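Local coordinates for protein LEOA (Escherichia coli, PDB 4AUR) that probably binds and hydrolyses GTP as a bacterial dynamin-like protein of enterotoxigenic Escherichia coli, at residues Asp121-Met126 with Glu153-Ile158; Leu346-Ile351 with Gln494-Val499; Leu410-Phe415 with Lys427-Thr432. One frame throughout, in Å; residues are numbered along the deposited sequence.

Interaction 1 of 3, residues Asp121-Met126 with Glu153-Ile158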
ATOM      1  N   ASP A 121      12.663  58.353   1.962  1.00 95.74           N
ATOM      2  CA  ASP A 121      11.573  58.501   0.993  1.00101.41           C
ATOM      3  C   ASP A 121      11.993  58.061  -0.409  1.00 97.16           C
ATOM      4  O   ASP A 121      11.205  58.117  -1.359  1.00 89.37           O
ATOM      5  CB  ASP A 121      11.082  59.947   0.974  1.00107.37           C
ATOM      6  CG  ASP A 121      10.621  60.418   2.343  1.00106.30           C
ATOM      7  OD1 ASP A 121       9.700  59.787   2.909  1.00101.46           O
ATOM      8  OD2 ASP A 121      11.198  61.402   2.856  1.00 98.72           O
ATOM      9  N   GLY A 122      13.257  57.652  -0.525  1.00 96.32           N
ATOM     10  CA  GLY A 122      13.691  56.742  -1.582  1.00 87.23           C
ATOM     11  C   GLY A 122      13.294  55.327  -1.191  1.00 78.16           C
ATOM     12  O   GLY A 122      13.476  54.390  -1.971  1.00 69.95           O
ATOM     13  N   ARG A 123      12.753  55.201   0.031  1.00 71.60           N
ATOM     14  CA  ARG A 123      12.194  53.955   0.588  1.00 66.55           C
ATOM     15  C   ARG A 123      10.804  53.573   0.055  1.00 63.70           C
ATOM     16  O   ARG A 123      10.158  52.672   0.586  1.00 62.93           O
ATOM     17  CB  ARG A 123      12.150  54.050   2.132  1.00 65.23           C
ATOM     18  CG  ARG A 123      13.365  53.432   2.820  1.00 65.60           C
ATOM     19  CD  ARG A 123      14.104  54.375   3.760  1.00 64.95           C
ATOM     20  NE  ARG A 123      15.544  54.317   3.494  1.00 61.70           N
ATOM     21  CZ  ARG A 123      16.392  53.432   4.011  1.00 61.83           C
ATOM     22  NH1 ARG A 123      15.981  52.505   4.865  1.00 62.65           N
ATOM     23  NH2 ARG A 123      17.676  53.486   3.676  1.00 64.41           N
ATOM     24  N   LEU A 124      10.336  54.259  -0.981  1.00 63.64           N
ATOM     25  CA  LEU A 124       9.092  53.887  -1.640  1.00 60.31           C
ATOM     26  C   LEU A 124       9.288  52.685  -2.557  1.00 53.14           C
ATOM     27  O   LEU A 124       8.348  51.928  -2.782  1.00 51.02           O
ATOM     28  CB  LEU A 124       8.513  55.064  -2.439  1.00 66.09           C
ATOM     29  CG  LEU A 124       7.480  55.921  -1.699  1.00 72.10           C
ATOM     30  CD1 LEU A 124       7.010  57.058  -2.603  1.00 74.67           C
ATOM     31  CD2 LEU A 124       6.292  55.087  -1.200  1.00 72.47           C
ATOM     32  N   VAL A 125      10.499  52.507  -3.077  1.00 46.04           N
ATOM     33  CA  VAL A 125      10.772  51.416  -4.008  1.00 46.14           C
ATOM     34  C   VAL A 125      10.629  50.037  -3.366  1.00 44.83           C
ATOM     35  O   VAL A 125      10.568  49.042  -4.067  1.00 40.33           O
ATOM     36  CB  VAL A 125      12.173  51.509  -4.653  1.00 47.44           C
ATOM     37  CG1 VAL A 125      12.358  52.867  -5.318  1.00 52.69           C
ATOM     38  CG2 VAL A 125      13.278  51.237  -3.636  1.00 46.71           C
HETATM   39  N   MSE A 126      10.569  49.976  -2.043  1.00 42.56           N
HETATM   40  CA  MSE A 126      10.420  48.711  -1.363  1.00 42.68           C
HETATM   41  C   MSE A 126       9.000  48.229  -1.491  1.00 46.57           C
HETATM   42  O   MSE A 126       8.716  47.036  -1.323  1.00 47.95           O
HETATM   43  CB  MSE A 126      10.826  48.910   0.085  1.00 42.89           C
HETATM   44  CG  MSE A 126      12.291  49.334   0.191  1.00 42.67           C
HETATM   45 SE   MSE A 126      12.980  48.835   1.957  0.62 43.44          SE
HETATM   46  CE  MSE A 126      11.485  49.511   3.039  1.00 41.70           C
ATOM     47  N   GLU A 153      23.424  51.927  10.062  1.00 52.96           N
ATOM     48  CA  GLU A 153      22.417  52.138  11.096  1.00 53.50           C
ATOM     49  C   GLU A 153      21.019  52.294  10.517  1.00 49.85           C
ATOM     50  O   GLU A 153      20.039  51.948  11.162  1.00 51.38           O
ATOM     51  CB  GLU A 153      22.778  53.368  11.946  1.00 59.30           C
ATOM     52  CG  GLU A 153      23.877  53.139  12.989  1.00 62.07           C
ATOM     53  CD  GLU A 153      25.294  53.054  12.421  1.00 63.25           C
ATOM     54  OE1 GLU A 153      25.517  53.426  11.238  1.00 64.80           O
ATOM     55  OE2 GLU A 153      26.194  52.614  13.176  1.00 61.54           O
ATOM     56  N   SER A 154      20.946  52.792   9.289  1.00 48.06           N
ATOM     57  CA  SER A 154      19.680  53.129   8.626  1.00 48.46           C
ATOM     58  C   SER A 154      18.975  51.957   7.919  1.00 45.19           C
ATOM     59  O   SER A 154      17.864  52.103   7.415  1.00 43.75           O
ATOM     60  CB  SER A 154      19.962  54.231   7.593  1.00 51.82           C
ATOM     61  OG  SER A 154      21.120  53.916   6.814  1.00 48.87           O
ATOM     62  N   HIS A 155      19.615  50.798   7.892  1.00 44.29           N
ATOM     63  CA  HIS A 155      19.181  49.703   7.034  1.00 41.16           C
ATOM     64  C   HIS A 155      18.221  48.726   7.675  1.00 38.14           C
ATOM     65  O   HIS A 155      17.814  47.787   7.033  1.00 38.20           O
ATOM     66  CB  HIS A 155      20.411  48.939   6.536  1.00 42.30           C
ATOM     67  CG  HIS A 155      21.143  49.635   5.439  1.00 42.39           C
ATOM     68  ND1 HIS A 155      22.012  48.981   4.594  1.00 46.10           N
ATOM     69  CD2 HIS A 155      21.108  50.922   5.023  1.00 43.69           C
ATOM     70  CE1 HIS A 155      22.489  49.839   3.710  1.00 46.46           C
ATOM     71  NE2 HIS A 155      21.962  51.025   3.952  1.00 43.79           N
ATOM     72  N   SER A 156      17.839  48.930   8.926  1.00 38.04           N
ATOM     73  CA  SER A 156      16.957  47.974   9.574  1.00 35.47           C
ATOM     74  C   SER A 156      15.856  47.495   8.649  1.00 34.57           C
ATOM     75  O   SER A 156      15.647  46.305   8.491  1.00 34.92           O
ATOM     76  CB  SER A 156      16.319  48.586  10.804  1.00 37.03           C
ATOM     77  OG  SER A 156      17.244  48.674  11.855  1.00 39.13           O
ATOM     78  N   ASP A 157      15.140  48.420   8.032  1.00 36.26           N
ATOM     79  CA  ASP A 157      13.887  48.057   7.356  1.00 39.42           C
ATOM     80  C   ASP A 157      14.114  47.379   5.986  1.00 38.19           C
ATOM     81  O   ASP A 157      13.214  46.705   5.469  1.00 39.66           O
ATOM     82  CB  ASP A 157      12.919  49.259   7.271  1.00 40.88           C
ATOM     83  CG  ASP A 157      13.512  50.445   6.539  1.00 42.18           C
ATOM     84  OD1 ASP A 157      14.709  50.392   6.207  1.00 44.60           O
ATOM     85  OD2 ASP A 157      12.785  51.437   6.300  1.00 46.52           O
ATOM     86  N   ILE A 158      15.326  47.527   5.449  1.00 34.00           N
ATOM     87  CA  ILE A 158      15.737  46.903   4.211  1.00 31.03           C
ATOM     88  C   ILE A 158      16.070  45.446   4.455  1.00 32.85           C
ATOM     89  O   ILE A 158      15.707  44.556   3.678  1.00 35.50           O
ATOM     90  CB  ILE A 158      16.990  47.576   3.667  1.00 30.84           C
ATOM     91  CG1 ILE A 158      16.705  49.040   3.334  1.00 30.19           C
ATOM     92  CG2 ILE A 158      17.486  46.845   2.430  1.00 32.75           C
ATOM     93  CD1 ILE A 158      17.936  49.806   2.884  1.00 31.50           C
TER
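Arg123 NH1 sits between two acceptors of the segment 153-158: it forms a salt bridge with Asp157 OD1, with 2.8 Å between the two atoms, and a weak hydrogen bond to the backbone oxygen of Ser154, where the N-H...O angle is only 125°. The carboxylate meets the guanidinium at its edge, and the two planes lie 15° apart, nearly coplanar, while Ser154 O approaches obliquely. Bends at chi2 and chi3 carry the arginine chain across to the start of helix 156-165. On the other partner, chi1 of 58° places the Asp157 carboxylate between its own backbone N and carbonyl carbon, which turns OD1 to Arg123 NH1.

Apolar atoms fill in beside the ion pair. Ile158 CD1 approaches Arg123 NH2 obliquely at 3.8 Å and also lies over one face of the His155 ring. The selenium of Met126, a selenomethionine, rests 4.0 Å from Ile158 CG1, and its methyl CE lies 4.0 Å from Asp157 OD2, the carboxylate oxygen not used in the salt bridge. Leu112 touches the side chains of both Arg123 and Met126, and Phe113 meets the His155 ring.

The contact joins the loop between strand 104-108 and helix 129-136 to the beginning of helix 156-165, within the mixed-sheet P-loop NTPase fold expected of a dynamin-family GTPase domain.

Interaction 2 of 3, residues Leu346-Ile351 with Gln494-Val499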
ATOM      1  N   LEU A 346     -26.397 -73.256  12.794  1.00 40.42           N
ATOM      2  CA  LEU A 346     -27.406 -73.411  13.837  1.00 40.89           C
ATOM      3  C   LEU A 346     -28.387 -74.552  13.591  1.00 41.53           C
ATOM      4  O   LEU A 346     -28.905 -74.675  12.497  1.00 40.40           O
ATOM      5  CB  LEU A 346     -28.203 -72.109  13.975  1.00 39.64           C
ATOM      6  CG  LEU A 346     -27.477 -70.815  14.332  1.00 38.55           C
ATOM      7  CD1 LEU A 346     -28.502 -69.728  14.576  1.00 39.41           C
ATOM      8  CD2 LEU A 346     -26.572 -70.960  15.545  1.00 39.44           C
ATOM      9  N   ASP A 347     -28.673 -75.350  14.628  1.00 46.73           N
ATOM     10  CA  ASP A 347     -29.721 -76.388  14.560  1.00 47.86           C
ATOM     11  C   ASP A 347     -31.019 -75.777  15.052  1.00 46.05           C
ATOM     12  O   ASP A 347     -30.991 -74.765  15.728  1.00 50.15           O
ATOM     13  CB  ASP A 347     -29.309 -77.704  15.294  1.00 53.44           C
ATOM     14  CG  ASP A 347     -29.415 -77.638  16.853  1.00 59.06           C
ATOM     15  OD1 ASP A 347     -30.545 -77.612  17.410  1.00 64.43           O
ATOM     16  OD2 ASP A 347     -28.358 -77.689  17.531  1.00 57.30           O
ATOM     17  N   LEU A 348     -32.159 -76.368  14.714  1.00 45.32           N
ATOM     18  CA  LEU A 348     -33.456 -75.711  14.952  1.00 44.04           C
ATOM     19  C   LEU A 348     -33.732 -75.205  16.366  1.00 41.17           C
ATOM     20  O   LEU A 348     -34.564 -74.330  16.550  1.00 40.92           O
ATOM     21  CB  LEU A 348     -34.617 -76.623  14.568  1.00 47.01           C
ATOM     22  CG  LEU A 348     -34.762 -76.990  13.095  1.00 48.91           C
ATOM     23  CD1 LEU A 348     -34.452 -78.477  12.894  1.00 51.71           C
ATOM     24  CD2 LEU A 348     -36.161 -76.652  12.608  1.00 47.35           C
ATOM     25  N   ASP A 349     -33.082 -75.777  17.368  1.00 41.97           N
ATOM     26  CA  ASP A 349     -33.265 -75.308  18.735  1.00 43.53           C
ATOM     27  C   ASP A 349     -32.604 -73.939  18.896  1.00 40.33           C
ATOM     28  O   ASP A 349     -33.079 -73.091  19.648  1.00 36.89           O
ATOM     29  CB  ASP A 349     -32.679 -76.308  19.746  1.00 46.13           C
ATOM     30  CG  ASP A 349     -33.512 -77.582  19.869  1.00 50.39           C
ATOM     31  OD1 ASP A 349     -34.748 -77.484  20.053  1.00 48.99           O
ATOM     32  OD2 ASP A 349     -32.919 -78.682  19.777  1.00 56.30           O
ATOM     33  N   ASP A 350     -31.527 -73.736  18.144  1.00 36.29           N
ATOM     34  CA  ASP A 350     -30.703 -72.557  18.254  1.00 35.65           C
ATOM     35  C   ASP A 350     -31.318 -71.292  17.717  1.00 33.11           C
ATOM     36  O   ASP A 350     -30.771 -70.219  17.939  1.00 31.53           O
ATOM     37  CB  ASP A 350     -29.419 -72.765  17.480  1.00 37.38           C
ATOM     38  CG  ASP A 350     -28.583 -73.869  18.041  1.00 38.69           C
ATOM     39  OD1 ASP A 350     -28.102 -73.735  19.191  1.00 38.07           O
ATOM     40  OD2 ASP A 350     -28.407 -74.862  17.315  1.00 42.13           O
ATOM     41  N   ILE A 351     -32.439 -71.428  17.027  1.00 31.62           N
ATOM     42  CA  ILE A 351     -32.985 -70.382  16.168  1.00 31.89           C
ATOM     43  C   ILE A 351     -33.562 -69.239  16.957  1.00 30.82           C
ATOM     44  O   ILE A 351     -33.269 -68.090  16.674  1.00 33.20           O
ATOM     45  CB  ILE A 351     -34.111 -70.936  15.263  1.00 32.60           C
ATOM     46  CG1 ILE A 351     -33.576 -71.979  14.293  1.00 34.46           C
ATOM     47  CG2 ILE A 351     -34.734 -69.848  14.436  1.00 33.61           C
ATOM     48  CD1 ILE A 351     -32.612 -71.428  13.259  1.00 35.68           C
ATOM     49  N   GLN A 494     -34.724 -80.176   6.000  1.00 74.29           N
ATOM     50  CA  GLN A 494     -35.186 -79.334   4.891  1.00 73.75           C
ATOM     51  C   GLN A 494     -35.981 -78.166   5.419  1.00 67.53           C
ATOM     52  O   GLN A 494     -35.924 -77.065   4.875  1.00 72.80           O
ATOM     53  CB  GLN A 494     -36.061 -80.123   3.905  1.00 77.64           C
ATOM     54  CG  GLN A 494     -36.328 -79.402   2.584  1.00 79.13           C
ATOM     55  CD  GLN A 494     -35.055 -79.051   1.809  1.00 80.60           C
ATOM     56  OE1 GLN A 494     -35.060 -78.141   0.978  1.00 78.52           O
ATOM     57  NE2 GLN A 494     -33.963 -79.773   2.076  1.00 76.43           N
ATOM     58  N   GLU A 495     -36.741 -78.414   6.473  1.00 61.72           N
ATOM     59  CA  GLU A 495     -37.492 -77.356   7.132  1.00 58.51           C
ATOM     60  C   GLU A 495     -36.523 -76.306   7.714  1.00 57.84           C
ATOM     61  O   GLU A 495     -36.768 -75.096   7.621  1.00 55.56           O
ATOM     62  CB  GLU A 495     -38.384 -77.966   8.207  1.00 56.20           C
ATOM     63  CG  GLU A 495     -39.472 -77.051   8.718  1.00 56.14           C
ATOM     64  CD  GLU A 495     -40.762 -77.078   7.927  1.00 55.21           C
ATOM     65  OE1 GLU A 495     -40.806 -77.677   6.834  1.00 61.53           O
ATOM     66  OE2 GLU A 495     -41.745 -76.488   8.421  1.00 52.01           O
ATOM     67  N   LEU A 496     -35.415 -76.778   8.283  1.00 56.73           N
ATOM     68  CA  LEU A 496     -34.318 -75.902   8.710  1.00 56.77           C
ATOM     69  C   LEU A 496     -33.763 -75.045   7.561  1.00 59.37           C
ATOM     70  O   LEU A 496     -33.542 -73.853   7.733  1.00 59.97           O
ATOM     71  CB  LEU A 496     -33.180 -76.731   9.329  1.00 53.34           C
ATOM     72  CG  LEU A 496     -31.921 -76.058   9.893  1.00 49.18           C
ATOM     73  CD1 LEU A 496     -32.221 -75.188  11.099  1.00 49.68           C
ATOM     74  CD2 LEU A 496     -30.900 -77.112  10.288  1.00 50.34           C
ATOM     75  N   LYS A 497     -33.543 -75.645   6.397  1.00 62.80           N
ATOM     76  CA  LYS A 497     -32.936 -74.920   5.280  1.00 66.13           C
ATOM     77  C   LYS A 497     -33.770 -73.719   4.845  1.00 64.18           C
ATOM     78  O   LYS A 497     -33.227 -72.655   4.572  1.00 64.47           O
ATOM     79  CB  LYS A 497     -32.723 -75.843   4.077  1.00 71.83           C
ATOM     80  CG  LYS A 497     -31.782 -75.298   3.009  1.00 76.04           C
ATOM     81  CD  LYS A 497     -30.390 -74.966   3.550  1.00 81.17           C
ATOM     82  CE  LYS A 497     -29.775 -76.119   4.344  1.00 82.91           C
ATOM     83  NZ  LYS A 497     -28.341 -75.887   4.690  1.00 82.09           N
ATOM     84  N   GLU A 498     -35.083 -73.886   4.782  1.00 62.55           N
ATOM     85  CA  GLU A 498     -35.939 -72.811   4.308  1.00 65.97           C
ATOM     86  C   GLU A 498     -36.175 -71.747   5.382  1.00 60.26           C
ATOM     87  O   GLU A 498     -36.655 -70.658   5.086  1.00 61.16           O
ATOM     88  CB  GLU A 498     -37.261 -73.359   3.728  1.00 73.54           C
ATOM     89  CG  GLU A 498     -38.223 -74.027   4.709  1.00 78.46           C
ATOM     90  CD  GLU A 498     -39.516 -74.516   4.037  1.00 85.68           C
ATOM     91  OE1 GLU A 498     -39.440 -75.041   2.900  1.00 84.66           O
ATOM     92  OE2 GLU A 498     -40.609 -74.382   4.649  1.00 76.21           O
ATOM     93  N   VAL A 499     -35.838 -72.053   6.625  1.00 54.20           N
ATOM     94  CA  VAL A 499     -35.936 -71.063   7.698  1.00 50.08           C
ATOM     95  C   VAL A 499     -34.684 -70.198   7.704  1.00 47.25           C
ATOM     96  O   VAL A 499     -34.748 -68.996   7.933  1.00 47.66           O
ATOM     97  CB  VAL A 499     -36.111 -71.744   9.070  1.00 50.03           C
ATOM     98  CG1 VAL A 499     -35.934 -70.747  10.217  1.00 49.05           C
ATOM     99  CG2 VAL A 499     -37.468 -72.431   9.138  1.00 51.10           C
TER
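Leu496 packs chiefly through CD1 against residues 346-351, with CD2 also near Leu346 O, and this is where the contact is tight. The CD1 methyl lies 3.7 Å from Leu348 CG and 3.6 Å from the backbone oxygen of Leu346, so it meets a side chain and a carbonyl together. With CG anti to the backbone N (chi1 -178°), the leucine reaches away from its helix, and its side chain runs obliquely to that of Leu348, whose CG is also 4.1 Å from Leu496 CB.

Packing is looser toward Ile351 and Val499. Ile351 CD1 is 4.4 Å from Leu496 CD1, and Ile351 CG2 stands 4.5 Å from Val499 CG1. Ile351 and Val499 are nevertheless buried, and Trp469 and Ile466 touch Val499 from outside the two segments. No hydrogen bond crosses between the segments.

The acidic side chains of the turn lie away from this packing, those of Asp347 and Asp349 exposed. Asp347 OD1 accepts from Asp349 N at 3.1 Å, closing an Asx turn, and the Asp350 carboxylate accepts from Asp347 N through the anti lone pair of OD2. Together with the backbone bond from Asp350 N to Asp347 O, these bonds help to hold the turn that carries Leu348 and Ile351.

The arrangement is an apolar loop-to-helix contact, joining the connection between helices 275-343 and 351-359 to helix 489-518 in the dynamin-like helical domain.

Interaction 3 of 3, residues Leu410-Phe415 with Lys427-Thr432. With SO4 (sulfate ion), chain B.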
ATOM      1  N   LEU A 410     -10.500   0.262   6.079  1.00 27.23           N
ATOM      2  CA  LEU A 410      -9.883   1.096   5.058  1.00 27.48           C
ATOM      3  C   LEU A 410     -10.518   2.473   5.018  1.00 29.53           C
ATOM      4  O   LEU A 410      -9.835   3.447   4.729  1.00 31.79           O
ATOM      5  CB  LEU A 410      -9.982   0.436   3.684  1.00 25.75           C
ATOM      6  CG  LEU A 410      -9.224  -0.893   3.570  1.00 24.96           C
ATOM      7  CD1 LEU A 410      -9.260  -1.407   2.138  1.00 23.37           C
ATOM      8  CD2 LEU A 410      -7.783  -0.786   4.054  1.00 23.45           C
ATOM      9  N   GLY A 411     -11.821   2.545   5.311  1.00 30.63           N
ATOM     10  CA  GLY A 411     -12.584   3.787   5.191  1.00 30.73           C
ATOM     11  C   GLY A 411     -13.375   3.711   3.912  1.00 30.85           C
ATOM     12  O   GLY A 411     -12.971   3.014   2.999  1.00 32.10           O
ATOM     13  N   GLU A 412     -14.494   4.411   3.801  1.00 30.47           N
ATOM     14  CA  GLU A 412     -15.342   4.187   2.623  1.00 32.93           C
ATOM     15  C   GLU A 412     -14.791   4.893   1.396  1.00 31.25           C
ATOM     16  O   GLU A 412     -15.203   4.586   0.294  1.00 30.61           O
ATOM     17  CB  GLU A 412     -16.800   4.593   2.861  1.00 36.16           C
ATOM     18  CG  GLU A 412     -17.818   3.493   2.553  1.00 40.43           C
ATOM     19  CD  GLU A 412     -17.975   3.182   1.061  1.00 40.54           C
ATOM     20  OE1 GLU A 412     -18.826   3.804   0.362  1.00 42.12           O
ATOM     21  OE2 GLU A 412     -17.273   2.270   0.600  1.00 37.39           O
ATOM     22  N   GLY A 413     -13.851   5.816   1.594  1.00 29.55           N
ATOM     23  CA  GLY A 413     -13.244   6.550   0.502  1.00 29.49           C
ATOM     24  C   GLY A 413     -11.812   6.166   0.190  1.00 29.85           C
ATOM     25  O   GLY A 413     -11.077   6.912  -0.464  1.00 31.11           O
ATOM     26  N   ALA A 414     -11.406   4.987   0.629  1.00 31.64           N
ATOM     27  CA  ALA A 414     -10.004   4.610   0.528  1.00 31.30           C
ATOM     28  C   ALA A 414      -9.523   4.486  -0.918  1.00 28.85           C
ATOM     29  O   ALA A 414      -8.358   4.756  -1.192  1.00 30.28           O
ATOM     30  CB  ALA A 414      -9.752   3.333   1.301  1.00 32.36           C
ATOM     31  N   PHE A 415     -10.413   4.122  -1.835  1.00 26.12           N
ATOM     32  CA  PHE A 415     -10.033   3.960  -3.241  1.00 25.46           C
ATOM     33  C   PHE A 415     -10.411   5.119  -4.162  1.00 25.93           C
ATOM     34  O   PHE A 415     -10.349   4.978  -5.375  1.00 25.69           O
ATOM     35  CB  PHE A 415     -10.682   2.719  -3.833  1.00 24.38           C
ATOM     36  CG  PHE A 415     -10.417   1.462  -3.077  1.00 24.65           C
ATOM     37  CD1 PHE A 415      -9.226   1.276  -2.361  1.00 24.43           C
ATOM     38  CD2 PHE A 415     -11.353   0.444  -3.083  1.00 22.90           C
ATOM     39  CE1 PHE A 415      -8.999   0.098  -1.668  1.00 23.19           C
ATOM     40  CE2 PHE A 415     -11.113  -0.732  -2.410  1.00 23.27           C
ATOM     41  CZ  PHE A 415      -9.937  -0.909  -1.709  1.00 22.82           C
ATOM     42  N   LYS A 427     -19.323   2.890  -9.267  1.00 19.76           N
ATOM     43  CA  LYS A 427     -18.110   2.912  -8.528  1.00 19.56           C
ATOM     44  C   LYS A 427     -17.977   1.653  -7.733  1.00 20.05           C
ATOM     45  O   LYS A 427     -18.972   1.067  -7.311  1.00 20.02           O
ATOM     46  CB  LYS A 427     -18.040   4.113  -7.599  1.00 20.01           C
ATOM     47  CG  LYS A 427     -18.981   4.066  -6.410  1.00 19.97           C
ATOM     48  CD  LYS A 427     -18.608   5.072  -5.334  1.00 19.06           C
ATOM     49  CE  LYS A 427     -19.849   5.653  -4.712  1.00 19.67           C
ATOM     50  NZ  LYS A 427     -20.622   6.453  -5.703  1.00 19.93           N
ATOM     51  N   ILE A 428     -16.729   1.234  -7.578  1.00 20.04           N
ATOM     52  CA  ILE A 428     -16.330   0.160  -6.716  1.00 20.48           C
ATOM     53  C   ILE A 428     -15.811   0.829  -5.447  1.00 21.05           C
ATOM     54  O   ILE A 428     -15.190   1.897  -5.504  1.00 20.74           O
ATOM     55  CB  ILE A 428     -15.201  -0.667  -7.387  1.00 21.35           C
ATOM     56  CG1 ILE A 428     -15.668  -1.283  -8.700  1.00 22.12           C
ATOM     57  CG2 ILE A 428     -14.709  -1.815  -6.515  1.00 21.42           C
ATOM     58  CD1 ILE A 428     -14.579  -2.078  -9.409  1.00 22.67           C
ATOM     59  N   SER A 429     -16.063   0.204  -4.301  1.00 21.17           N
ATOM     60  CA  SER A 429     -15.629   0.745  -3.016  1.00 20.99           C
ATOM     61  C   SER A 429     -15.429  -0.378  -2.000  1.00 20.87           C
ATOM     62  O   SER A 429     -15.863  -1.511  -2.217  1.00 21.45           O
ATOM     63  CB  SER A 429     -16.681   1.723  -2.507  1.00 22.15           C
ATOM     64  OG  SER A 429     -17.888   1.055  -2.094  1.00 24.81           O
ATOM     65  N   PRO A 430     -14.787  -0.085  -0.876  1.00 19.20           N
ATOM     66  CA  PRO A 430     -14.729  -1.126   0.115  1.00 19.71           C
ATOM     67  C   PRO A 430     -16.083  -1.718   0.413  1.00 20.88           C
ATOM     68  O   PRO A 430     -16.188  -2.935   0.605  1.00 21.46           O
ATOM     69  CB  PRO A 430     -14.190  -0.418   1.333  1.00 19.47           C
ATOM     70  CG  PRO A 430     -13.310   0.613   0.755  1.00 19.60           C
ATOM     71  CD  PRO A 430     -13.960   1.061  -0.514  1.00 19.54           C
ATOM     72  N   ALA A 431     -17.119  -0.879   0.421  1.00 21.25           N
ATOM     73  CA  ALA A 431     -18.430  -1.367   0.769  1.00 21.07           C
ATOM     74  C   ALA A 431     -19.060  -2.177  -0.350  1.00 22.37           C
ATOM     75  O   ALA A 431     -19.895  -3.033  -0.058  1.00 23.41           O
ATOM     76  CB  ALA A 431     -19.337  -0.240   1.211  1.00 21.61           C
ATOM     77  N   THR A 432     -18.687  -1.943  -1.617  1.00 23.07           N
ATOM     78  CA  THR A 432     -19.278  -2.754  -2.684  1.00 23.34           C
ATOM     79  C   THR A 432     -18.702  -4.131  -2.630  1.00 24.68           C
ATOM     80  O   THR A 432     -19.405  -5.089  -2.921  1.00 29.67           O
ATOM     81  CB  THR A 432     -19.145  -2.192  -4.116  1.00 24.61           C
ATOM     82  OG1 THR A 432     -17.773  -2.193  -4.559  1.00 26.30           O
ATOM     83  CG2 THR A 432     -19.732  -0.797  -4.209  1.00 25.21           C
TER
HETATM   84  S   SO4 B1572     -19.427  10.064  -6.614  1.00 24.99           S
HETATM   85  O1  SO4 B1572     -18.219   9.252  -6.537  1.00 27.19           O
HETATM   86  O2  SO4 B1572     -19.304  10.803  -7.894  1.00 24.17           O
HETATM   87  O3  SO4 B1572     -19.749  10.940  -5.479  1.00 23.19           O
HETATM   88  O4  SO4 B1572     -20.457   9.027  -6.652  1.00 29.00           O
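Phe415 and Pro430 lie against each other with their side chains running in opposite directions. Pro430 CG lies over one face of the phenyl ring, and Pro430 CD is 3.7 Å from Phe415 CD2. With its CG anti to the carbonyl carbon (chi1 -54°), the phenylalanine directs its ring toward the proline. Pro430 CG also touches the backbone oxygen of Gly411 at 3.3 Å, and Leu410 CB approaches the same carbon more distantly.

Beside this apolar pair, Glu412 bends at chi2 and brings one carboxylate oxygen to the start of the helix. Glu412 OE2 receives two hydrogen bonds from different directions: Ser429 OG donates at 3.0 Å to the syn lone pair of Glu412 OE2, whereas Ala431 N, at 3.2 Å, comes from above the carboxylate plane, 38° out of it. The Ala431 methyl packs against the same carboxylate.

Here helix 430-447 begins with a capping box. N-cap residue Ser429 accepts from Thr432 N through OG at 3.1 Å, and in return Ser429 N donates to Thr432 OG1 at 3.0 Å along a nearly straight path (170°). The bonds from Ser429 OG and Ala431 N hold the negative charge of Glu412 at the helix N terminus, where it would probably interact favourably with the helix dipole.

Outside the two segments, Leu296 of helix 275-343 and Leu433 of helix 430-447 also touch Phe415. Before the helix, Lys427 NZ donates to O4 of a sulfate ion at 2.7 Å; the ion, probably from the crystallisation liquor, is also bound by Gly424 N.

From the N terminus, the chain first closes interaction 1, a short loop through helix 129-136 and strand 140-146 that ties together parts of the GTPase region. Interaction 2 opens only afterwards: residues 346-351, following the long helix 275-343, meet 494-499 on helix 489-518, 143 residues later. Interaction 3 falls entirely within that span, closing the short connection between helices 368-408 and 430-447, so 2 encloses 3, both in the helical region, and neither crosses 1. The three sites are well separated along the elongated molecule: the centres of interactions 1 and 2 are about 135 Å apart, on opposite sides of the chain's centre, and interaction 3 lies much nearer that centre.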